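Local atomic coordinates of succinate dehydrogenase (Membrane anchor subunit) (PDB entry 7D6V), a protein that anchors the succinate dehydrogenase Sdh1 in the membrane, harbours an iron-sulfur cluster, binds ubiquinone-1, and probably passes electrons from succinate oxidation to quinone. Residues 22-27 and 132-137; 56-61 and 257-262; 73-78 and 88-93; 185-190 and 268-273. All coordinates share one frame; numbering follows the deposited sequence.

Interaction 1: 22-27 and 132-137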
# COMPACT_ATOMS: atom_id res chain seq x y z
N PRO C 22 13.77 3.62 27.96
CA PRO C 22 13.97 4.77 28.84
C PRO C 22 14.83 5.87 28.21
O PRO C 22 15.71 6.44 28.86
CB PRO C 22 14.67 4.15 30.05
CG PRO C 22 15.52 3.10 29.43
CD PRO C 22 14.75 2.55 28.24
N GLU C 23 14.57 6.18 26.95
CA GLU C 23 15.26 7.25 26.25
C GLU C 23 14.25 8.16 25.59
O GLU C 23 13.31 7.68 24.95
CB GLU C 23 16.27 6.71 25.23
CG GLU C 23 17.47 6.01 25.85
CD GLU C 23 17.38 4.49 25.83
OE1 GLU C 23 16.28 3.96 25.57
OE2 GLU C 23 18.41 3.83 26.07
N ARG C 24 14.44 9.46 25.75
CA ARG C 24 13.48 10.43 25.24
C ARG C 24 13.34 10.31 23.73
O ARG C 24 12.23 10.35 23.19
CB ARG C 24 13.93 11.84 25.64
CG ARG C 24 12.99 12.93 25.23
CD ARG C 24 11.70 12.73 25.98
NE ARG C 24 11.85 12.78 27.43
CZ ARG C 24 11.86 13.91 28.13
NH1 ARG C 24 11.68 15.07 27.52
NH2 ARG C 24 12.00 13.87 29.45
N THR C 25 14.45 10.14 23.02
CA THR C 25 14.43 9.77 21.62
C THR C 25 15.63 8.88 21.34
O THR C 25 16.63 8.90 22.07
CB THR C 25 14.44 11.00 20.70
OG1 THR C 25 14.02 10.61 19.38
CG2 THR C 25 15.83 11.61 20.61
N LEU C 26 15.52 8.07 20.29
CA LEU C 26 16.62 7.23 19.83
C LEU C 26 17.26 7.77 18.57
O LEU C 26 18.12 7.10 17.98
CB LEU C 26 16.15 5.79 19.62
CG LEU C 26 15.98 4.95 20.88
CD1 LEU C 26 15.38 3.60 20.54
CD2 LEU C 26 17.30 4.78 21.59
N ARG C 27 16.87 8.96 18.13
CA ARG C 27 17.46 9.56 16.94
C ARG C 27 18.91 9.95 17.20
O ARG C 27 19.26 10.41 18.29
CB ARG C 27 16.65 10.77 16.50
CG ARG C 27 15.29 10.41 15.92
CD ARG C 27 14.49 11.64 15.55
NE ARG C 27 15.19 12.48 14.58
CZ ARG C 27 14.61 13.41 13.83
NH1 ARG C 27 13.30 13.62 13.93
NH2 ARG C 27 15.33 14.12 12.98
N CYS C 132 10.16 15.19 15.20
CA CYS C 132 9.02 14.36 14.84
C CYS C 132 8.79 13.22 15.84
O CYS C 132 7.66 13.00 16.29
CB CYS C 132 9.18 13.84 13.42
SG CYS C 132 8.80 15.15 12.27
N ALA C 133 9.84 12.49 16.20
CA ALA C 133 9.70 11.36 17.11
C ALA C 133 10.43 11.60 18.43
O ALA C 133 10.96 10.68 19.04
CB ALA C 133 10.19 10.08 16.46
N VAL C 134 10.46 12.85 18.88
CA VAL C 134 11.05 13.22 20.17
C VAL C 134 9.91 13.58 21.12
O VAL C 134 9.01 14.35 20.76
CB VAL C 134 12.04 14.40 20.02
CG1 VAL C 134 12.74 14.66 21.34
CG2 VAL C 134 13.05 14.09 18.93
N ALA C 135 9.95 13.02 22.32
CA ALA C 135 8.80 13.09 23.22
C ALA C 135 8.66 14.46 23.86
O ALA C 135 9.65 15.16 24.12
CB ALA C 135 8.90 12.00 24.29
N GLU C 136 7.42 14.83 24.14
CA GLU C 136 7.07 16.19 24.53
C GLU C 136 7.57 16.54 25.93
O GLU C 136 7.60 15.68 26.82
CB GLU C 136 5.56 16.38 24.52
CG GLU C 136 5.02 16.73 23.18
CD GLU C 136 3.52 16.89 23.16
OE1 GLU C 136 2.81 15.98 23.61
OE2 GLU C 136 3.04 17.94 22.68
N PRO C 137 7.94 17.80 26.16
CA PRO C 137 8.07 18.30 27.53
C PRO C 137 6.76 18.73 28.17
O PRO C 137 6.79 19.38 29.21
CB PRO C 137 9.01 19.51 27.35
CG PRO C 137 8.74 19.98 25.97
CD PRO C 137 8.46 18.75 25.16

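Interaction 2: 56-61 and 257-262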
# COMPACT_ATOMS: atom_id res chain seq x y z
N GLY C 56 10.30 55.92 13.50
CA GLY C 56 9.59 57.15 13.21
C GLY C 56 10.28 58.09 12.26
O GLY C 56 9.78 59.21 12.05
N SER C 57 11.40 57.70 11.67
CA SER C 57 12.09 58.55 10.71
C SER C 57 12.81 57.68 9.69
O SER C 57 12.90 56.46 9.85
CB SER C 57 13.07 59.51 11.40
OG SER C 57 14.22 58.82 11.86
N ALA C 58 13.30 58.32 8.63
CA ALA C 58 14.03 57.67 7.55
C ALA C 58 13.18 56.58 6.88
O ALA C 58 13.53 55.40 6.86
CB ALA C 58 15.36 57.10 8.04
N TYR C 59 12.05 57.01 6.32
CA TYR C 59 11.12 56.09 5.68
C TYR C 59 10.56 56.60 4.37
O TYR C 59 9.78 55.89 3.74
CB TYR C 59 9.96 55.76 6.64
CG TYR C 59 9.17 56.97 7.08
CD1 TYR C 59 8.09 57.42 6.35
CD2 TYR C 59 9.52 57.67 8.23
CE1 TYR C 59 7.37 58.52 6.74
CE2 TYR C 59 8.80 58.77 8.63
CZ TYR C 59 7.73 59.20 7.88
OH TYR C 59 7.01 60.30 8.28
N TRP C 60 10.92 57.81 3.93
CA TRP C 60 10.31 58.44 2.77
C TRP C 60 11.37 59.21 2.00
O TRP C 60 12.06 60.05 2.58
CB TRP C 60 9.17 59.37 3.21
CG TRP C 60 8.63 60.28 2.15
CD1 TRP C 60 8.76 61.63 2.09
CD2 TRP C 60 7.83 59.90 1.02
NE1 TRP C 60 8.11 62.12 0.99
CE2 TRP C 60 7.53 61.08 0.32
CE3 TRP C 60 7.35 58.69 0.54
CZ2 TRP C 60 6.77 61.08 -0.85
CZ3 TRP C 60 6.60 58.69 -0.62
CH2 TRP C 60 6.31 59.87 -1.29
N VAL C 61 11.48 58.94 0.70
CA VAL C 61 12.31 59.73 -0.20
C VAL C 61 11.39 60.67 -0.96
O VAL C 61 10.55 60.22 -1.75
CB VAL C 61 13.12 58.85 -1.16
CG1 VAL C 61 14.17 59.67 -1.86
CG2 VAL C 61 13.76 57.70 -0.41
N TYR C 257 17.31 49.27 2.39
CA TYR C 257 17.71 50.12 1.28
C TYR C 257 17.03 51.48 1.34
O TYR C 257 17.68 52.52 1.14
CB TYR C 257 17.40 49.43 -0.05
CG TYR C 257 17.85 50.23 -1.25
CD1 TYR C 257 19.14 50.12 -1.74
CD2 TYR C 257 16.99 51.12 -1.88
CE1 TYR C 257 19.56 50.86 -2.82
CE2 TYR C 257 17.40 51.86 -2.96
CZ TYR C 257 18.69 51.72 -3.43
OH TYR C 257 19.10 52.46 -4.51
N ILE C 258 15.72 51.50 1.60
CA ILE C 258 15.01 52.78 1.64
C ILE C 258 15.55 53.64 2.77
O ILE C 258 15.74 54.85 2.60
CB ILE C 258 13.49 52.56 1.75
CG1 ILE C 258 12.96 51.95 0.46
CG2 ILE C 258 12.79 53.87 2.01
CD1 ILE C 258 11.46 51.80 0.44
N MET C 259 15.82 53.04 3.93
CA MET C 259 16.41 53.78 5.04
C MET C 259 17.76 54.35 4.67
O MET C 259 18.07 55.50 5.01
CB MET C 259 16.54 52.86 6.25
CG MET C 259 17.10 53.54 7.48
SD MET C 259 17.21 52.41 8.87
CE MET C 259 18.57 51.38 8.34
N LEU C 260 18.60 53.57 3.98
CA LEU C 260 19.91 54.06 3.58
C LEU C 260 19.78 55.26 2.66
O LEU C 260 20.51 56.25 2.80
CB LEU C 260 20.70 52.95 2.90
CG LEU C 260 21.34 51.92 3.81
CD1 LEU C 260 21.68 50.68 3.01
CD2 LEU C 260 22.57 52.50 4.45
N VAL C 261 18.84 55.20 1.71
CA VAL C 261 18.67 56.31 0.77
C VAL C 261 18.10 57.54 1.47
O VAL C 261 18.52 58.67 1.19
CB VAL C 261 17.80 55.88 -0.42
CG1 VAL C 261 17.62 57.03 -1.38
CG2 VAL C 261 18.44 54.70 -1.13
N ALA C 262 17.15 57.35 2.39
CA ALA C 262 16.58 58.51 3.08
C ALA C 262 17.62 59.17 3.97
O ALA C 262 17.74 60.40 3.98
CB ALA C 262 15.36 58.09 3.90

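Interaction 3: 73-78 and 88-93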
# COMPACT_ATOMS: atom_id res chain seq x y z
N PRO C 73 0.69 52.57 4.90
CA PRO C 73 -0.45 53.46 5.13
C PRO C 73 -0.07 54.51 6.16
O PRO C 73 0.07 54.20 7.35
CB PRO C 73 -1.56 52.52 5.62
CG PRO C 73 -1.05 51.14 5.36
CD PRO C 73 0.43 51.25 5.49
N CYS C 74 0.12 55.74 5.72
CA CYS C 74 0.76 56.78 6.52
C CYS C 74 -0.24 57.92 6.68
O CYS C 74 -0.21 58.90 5.93
CB CYS C 74 2.06 57.21 5.82
SG CYS C 74 3.34 57.91 6.87
N VAL C 75 -1.12 57.79 7.66
CA VAL C 75 -2.37 58.54 7.72
C VAL C 75 -2.35 59.61 8.81
O VAL C 75 -3.41 60.03 9.27
CB VAL C 75 -3.57 57.60 7.88
CG1 VAL C 75 -3.65 56.63 6.72
CG2 VAL C 75 -3.47 56.84 9.19
N SER C 76 -1.18 60.05 9.25
CA SER C 76 -1.08 61.05 10.29
C SER C 76 -0.57 62.37 9.71
O SER C 76 0.07 62.39 8.66
CB SER C 76 -0.15 60.59 11.41
OG SER C 76 0.33 61.68 12.16
N THR C 77 -0.88 63.46 10.40
CA THR C 77 -0.40 64.77 9.97
C THR C 77 1.03 65.04 10.42
O THR C 77 1.59 66.07 10.06
CB THR C 77 -1.32 65.87 10.50
OG1 THR C 77 -1.35 65.83 11.93
CG2 THR C 77 -2.72 65.69 9.96
N ALA C 78 1.62 64.14 11.20
CA ALA C 78 3.02 64.23 11.59
C ALA C 78 3.94 63.53 10.60
O ALA C 78 5.15 63.48 10.83
CB ALA C 78 3.21 63.63 12.99
N GLN C 88 -4.66 62.38 5.30
CA GLN C 88 -4.20 62.44 6.68
C GLN C 88 -5.41 62.48 7.60
O GLN C 88 -6.26 63.36 7.46
CB GLN C 88 -3.31 63.66 6.90
CG GLN C 88 -1.93 63.52 6.27
CD GLN C 88 -1.16 64.82 6.24
OE1 GLN C 88 -1.74 65.89 6.08
NE2 GLN C 88 0.15 64.73 6.39
N TRP C 89 -5.49 61.52 8.52
CA TRP C 89 -6.69 61.30 9.31
C TRP C 89 -6.53 61.58 10.79
O TRP C 89 -7.47 62.10 11.41
CB TRP C 89 -7.18 59.86 9.13
CG TRP C 89 -7.55 59.51 7.71
CD1 TRP C 89 -6.96 58.57 6.92
CD2 TRP C 89 -8.59 60.10 6.93
NE1 TRP C 89 -7.57 58.53 5.70
CE2 TRP C 89 -8.57 59.46 5.67
CE3 TRP C 89 -9.54 61.10 7.16
CZ2 TRP C 89 -9.46 59.80 4.65
CZ3 TRP C 89 -10.42 61.43 6.15
CH2 TRP C 89 -10.37 60.78 4.91
N VAL C 90 -5.39 61.27 11.40
CA VAL C 90 -5.26 61.21 12.85
C VAL C 90 -4.03 61.99 13.30
O VAL C 90 -2.90 61.49 13.27
CB VAL C 90 -5.25 59.76 13.38
CG1 VAL C 90 -4.09 58.95 12.82
CG2 VAL C 90 -5.22 59.76 14.89
N GLY C 91 -4.24 63.25 13.69
CA GLY C 91 -3.38 63.98 14.61
C GLY C 91 -1.88 63.72 14.59
O GLY C 91 -1.25 63.71 13.53
N ASP C 92 -1.31 63.52 15.78
CA ASP C 92 0.11 63.25 15.97
C ASP C 92 0.27 62.10 16.94
O ASP C 92 -0.45 62.02 17.94
CB ASP C 92 0.85 64.49 16.48
CG ASP C 92 0.44 65.76 15.76
OD1 ASP C 92 0.87 65.95 14.60
OD2 ASP C 92 -0.31 66.56 16.35
N LEU C 93 1.22 61.21 16.66
CA LEU C 93 1.20 59.99 17.46
C LEU C 93 2.20 60.08 18.61
O LEU C 93 3.30 60.62 18.44
CB LEU C 93 1.52 58.78 16.60
CG LEU C 93 0.63 58.63 15.36
CD1 LEU C 93 1.04 57.42 14.53
CD2 LEU C 93 -0.84 58.55 15.75

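Interaction 4: 185-190 and 268-273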
# COMPACT_ATOMS: atom_id res chain seq x y z
N PHE C 185 13.13 55.96 -12.78
CA PHE C 185 13.43 54.55 -12.60
C PHE C 185 14.81 54.47 -11.95
O PHE C 185 15.79 54.93 -12.54
CB PHE C 185 13.40 53.82 -13.94
CG PHE C 185 13.54 52.33 -13.84
CD1 PHE C 185 13.08 51.65 -12.74
CD2 PHE C 185 14.12 51.62 -14.88
CE1 PHE C 185 13.20 50.28 -12.66
CE2 PHE C 185 14.24 50.25 -14.80
CZ PHE C 185 13.78 49.58 -13.69
N GLY C 186 14.89 53.94 -10.73
CA GLY C 186 16.12 54.10 -9.97
C GLY C 186 16.62 52.99 -9.06
O GLY C 186 17.28 53.30 -8.07
N LEU C 187 16.26 51.74 -9.34
CA LEU C 187 16.66 50.56 -8.57
C LEU C 187 15.95 50.48 -7.22
O LEU C 187 15.72 49.37 -6.71
CB LEU C 187 18.17 50.55 -8.34
CG LEU C 187 18.75 49.39 -7.53
CD1 LEU C 187 18.54 48.06 -8.24
CD2 LEU C 187 20.21 49.62 -7.21
N GLY C 188 15.45 51.61 -6.73
CA GLY C 188 14.50 51.54 -5.64
C GLY C 188 13.17 51.04 -6.16
O GLY C 188 12.46 50.30 -5.48
N ASN C 189 12.85 51.41 -7.40
CA ASN C 189 11.71 50.83 -8.09
C ASN C 189 11.88 49.33 -8.24
O ASN C 189 10.93 48.57 -8.04
CB ASN C 189 11.54 51.50 -9.45
CG ASN C 189 11.14 52.95 -9.33
OD1 ASN C 189 11.84 53.84 -9.79
ND2 ASN C 189 10.00 53.20 -8.70
N VAL C 190 13.09 48.88 -8.58
CA VAL C 190 13.32 47.45 -8.75
C VAL C 190 13.10 46.71 -7.44
O VAL C 190 12.39 45.70 -7.39
CB VAL C 190 14.73 47.20 -9.31
CG1 VAL C 190 14.95 45.72 -9.55
CG2 VAL C 190 14.94 47.99 -10.58
N ASP C 268 21.27 55.32 -7.30
CA ASP C 268 21.59 54.65 -8.56
C ASP C 268 20.42 54.75 -9.54
O ASP C 268 19.80 53.76 -9.93
CB ASP C 268 22.01 53.19 -8.33
CG ASP C 268 22.68 52.57 -9.53
OD1 ASP C 268 21.98 51.93 -10.34
OD2 ASP C 268 23.91 52.74 -9.68
N LEU C 269 20.11 55.99 -9.92
CA LEU C 269 19.00 56.27 -10.81
C LEU C 269 19.32 55.84 -12.24
O LEU C 269 20.48 55.80 -12.66
CB LEU C 269 18.66 57.76 -10.79
CG LEU C 269 17.62 58.32 -9.83
CD1 LEU C 269 17.47 59.80 -10.11
CD2 LEU C 269 16.28 57.63 -9.95
N ARG C 270 18.26 55.52 -12.99
CA ARG C 270 18.36 55.25 -14.41
C ARG C 270 17.77 56.36 -15.26
O ARG C 270 18.18 56.51 -16.42
CB ARG C 270 17.65 53.93 -14.75
CG ARG C 270 18.45 52.68 -14.41
CD ARG C 270 18.45 52.45 -12.91
NE ARG C 270 19.15 51.24 -12.52
CZ ARG C 270 18.58 50.05 -12.44
NH1 ARG C 270 19.28 48.99 -12.07
NH2 ARG C 270 17.29 49.92 -12.71
N PHE C 271 16.84 57.13 -14.71
CA PHE C 271 16.29 58.34 -15.32
C PHE C 271 16.55 59.48 -14.33
O PHE C 271 15.72 59.76 -13.46
CB PHE C 271 14.82 58.18 -15.65
CG PHE C 271 14.55 57.19 -16.74
CD1 PHE C 271 14.73 55.84 -16.53
CD2 PHE C 271 14.13 57.62 -17.99
CE1 PHE C 271 14.49 54.93 -17.53
CE2 PHE C 271 13.89 56.71 -18.99
CZ PHE C 271 14.07 55.36 -18.76
N ILE C 272 17.70 60.13 -14.49
CA ILE C 272 18.24 60.99 -13.45
C ILE C 272 17.32 62.17 -13.19
O ILE C 272 16.73 62.75 -14.11
CB ILE C 272 19.66 61.46 -13.85
CG1 ILE C 272 20.63 60.28 -13.94
CG2 ILE C 272 20.19 62.50 -12.87
CD1 ILE C 272 20.69 59.61 -15.30
N GLY C 273 17.19 62.53 -11.92
CA GLY C 273 16.43 63.70 -11.51
C GLY C 273 17.09 64.44 -10.37
O GLY C 273 17.90 65.34 -10.58

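Interaction 1: 22-27 and 132-137
Thr25 and Arg24 meet Val134 and Ala135 in a loop-to-loop contact that joins the N-terminal arm, ahead of helix 33-55, to the long connection between helices 115-124 and 147-150. One hydrogen bond bridges the two irregular loops: the hydroxyl OG1 of Thr25 donates to Ala133 O at 3.1 Å, coming from above the carbonyl plane instead of within it. With OG1 anti to the backbone N (chi1 -163°), the hydroxyl faces Ala133 and also lies 3.6 Å from CG2 of Val134. Arg24 contributes its aliphatic shaft: the chain bends at chi2 and chi3, and CD rests on CB of Ala135 at 3.4 Å, while its guanidinium passes obliquely by the Ala135 and Glu136 carbonyls. Arg27 reaches across with NH1, 3.7 Å from Cys132 N, but its NH2 is engaged in a salt bridge with Asp29. Much of the 132-137 side faces the iron-sulfur subunit, where Cys132 forms a disulfide with Cys208 and Glu136 accepts a hydrogen bond from His156, both on that neighbouring chain. With one hydrogen bond between them, the loops meet mainly through apolar groups, and the disulfide ties the 132-137 loop covalently to the partner subunit.

Interaction 2: 56-61 and 257-262
Ala58 and Val61 lean on Met259, Val261 and Ala262 where the exit from helix 33-55 leads into strand 60-61 of a small antiparallel ribbon (its partner is 66-67), and this edge lies against the last turns of helix 240-264. Such apolar joints show how a short linker can be seated on a helix of the membrane anchor subunit without hydrogen bonds between them. Gly56, with positive phi, is where the chain leaves helix 33-55; two residues on, Ala58 aims its methyl at the helix, and CB lies 4.0 Å from Met259 CG. The small Ala262 side chain points back, its CB 3.9 Å from Ala58 CA, so the two backbones come close at this point. Ile258 adds its CG2 branch, 4.0 Å from Tyr59 O. The aromatic side chains of Tyr59 and Trp60 leave in the other direction: Tyr59 stacks on Tyr71 and its hydroxyl bonds to Ala80 N, whereas Trp60 meets the ring of His65 nearly at right angles. Arg52 secures the turn by donating to Ala58 O. At the far end the valines cross at about a right angle. There Val261 CG1, anti to its own N (chi1 179°), is 4.0 Å from Val61 CG2.

Interaction 3: 73-78 and 88-93
Val75 and Ser76 sit at the close-knit centre of this contact between two arms of one irregular loop, with Trp89, Val90 and Gly91 wrapped round them. Two carbonyl oxygens organise it. Val75 O receives the N-H groups of both Trp89 (2.7 Å) and Val90 (3.2 Å), the latter in the carbonyl plane and the former from above it. Gly91 O is gripped three times, by Thr77 N in its plane and by the hydroxyls Ser76 OG (2.9 Å) and Thr77 OG1 (2.7 Å), which both stand out of that plane. The serine hydroxyl has a second task: it accepts from Ala78 N at an N-H...O angle of 170°, forming an ST turn at Ser76-Ala78. Thr77 OG1 reaches the same Gly91 oxygen because it lies between the backbone N and the carbonyl carbon (chi1 60°), which leaves CG2 of Thr77 to face Gln88 CB at 3.7 Å. Towards solvent the fit slackens: the extended Gln88 chain offers NE2 to Ser76 O in a weak bond of 3.3 Å. Exposed Trp89 still keeps the edge of its indole, at CD1, against CB of buried Val75 (3.7 Å). On another side Val90 and Leu93 rest on Phe101.

Interaction 4: 185-190 and 268-273
Asp268 and Leu187 open a contact in which the C-terminal tail, beyond helix 240-264, runs past the start of helix 188-204, where Leu187 holds the N-cap position. Asp268 touches lightly, its CB 4.2 Å from Leu187 CD2, and its carboxylate forms a long salt bridge to Arg270 NE within the tail. Leu269 comes next; its CD2 methyl lies against Gly186 CA at 3.5 Å, directly on a backbone without a side chain. Within the first segment Asn189 OD1 accepts from Gly186 N on a lone pair. At Arg270 the tail makes its main polar connection: Arg270 N and Phe271 N both donate to Phe185 O, each in the carbonyl plane. The arginine chain bends at chi2 (74°) and carries its guanidinium to Leu187, with Val190 CG2 near NH2. Leu187 CB sits 4.1 Å above the centre of one guanidinium face, while NH2 stands over the rim of the Phe185 ring, the two planes being 77° apart. Arg270 CZ lies 5.2 Å from the centroid of the Phe185 ring, at most a weak cation-pi attraction. Phe271 comes last, its backbone O bonded to Ser179 OG and its ring atom CD1 3.5 Å from CB of Phe185.

In the fold
The four contacts divide between two ends of an elongated helical subunit. Interaction 1 lies alone on one side of the chain's centre, about 48 to 55 Å (centre to centre) from the others, against the iron-sulfur subunit. Interactions 2, 3 and 4 lie on the opposite side, at or near the ends of helices 33-55, 188-204 and 240-264, where no other protein chain touches them. Centres of 2 and 3 are about 18 Å apart, and Tyr59 packs on Cys74; those of 2 and 4 are about 15 Å apart, with Tyr257 packed on Gly188. Interaction 2 thus touches both 3 and 4, which do not touch each other. Along the chain, 3 is nested within both 1 and 2; 2 crosses both 1 and 4, while 1 and 3 close before 4 opens.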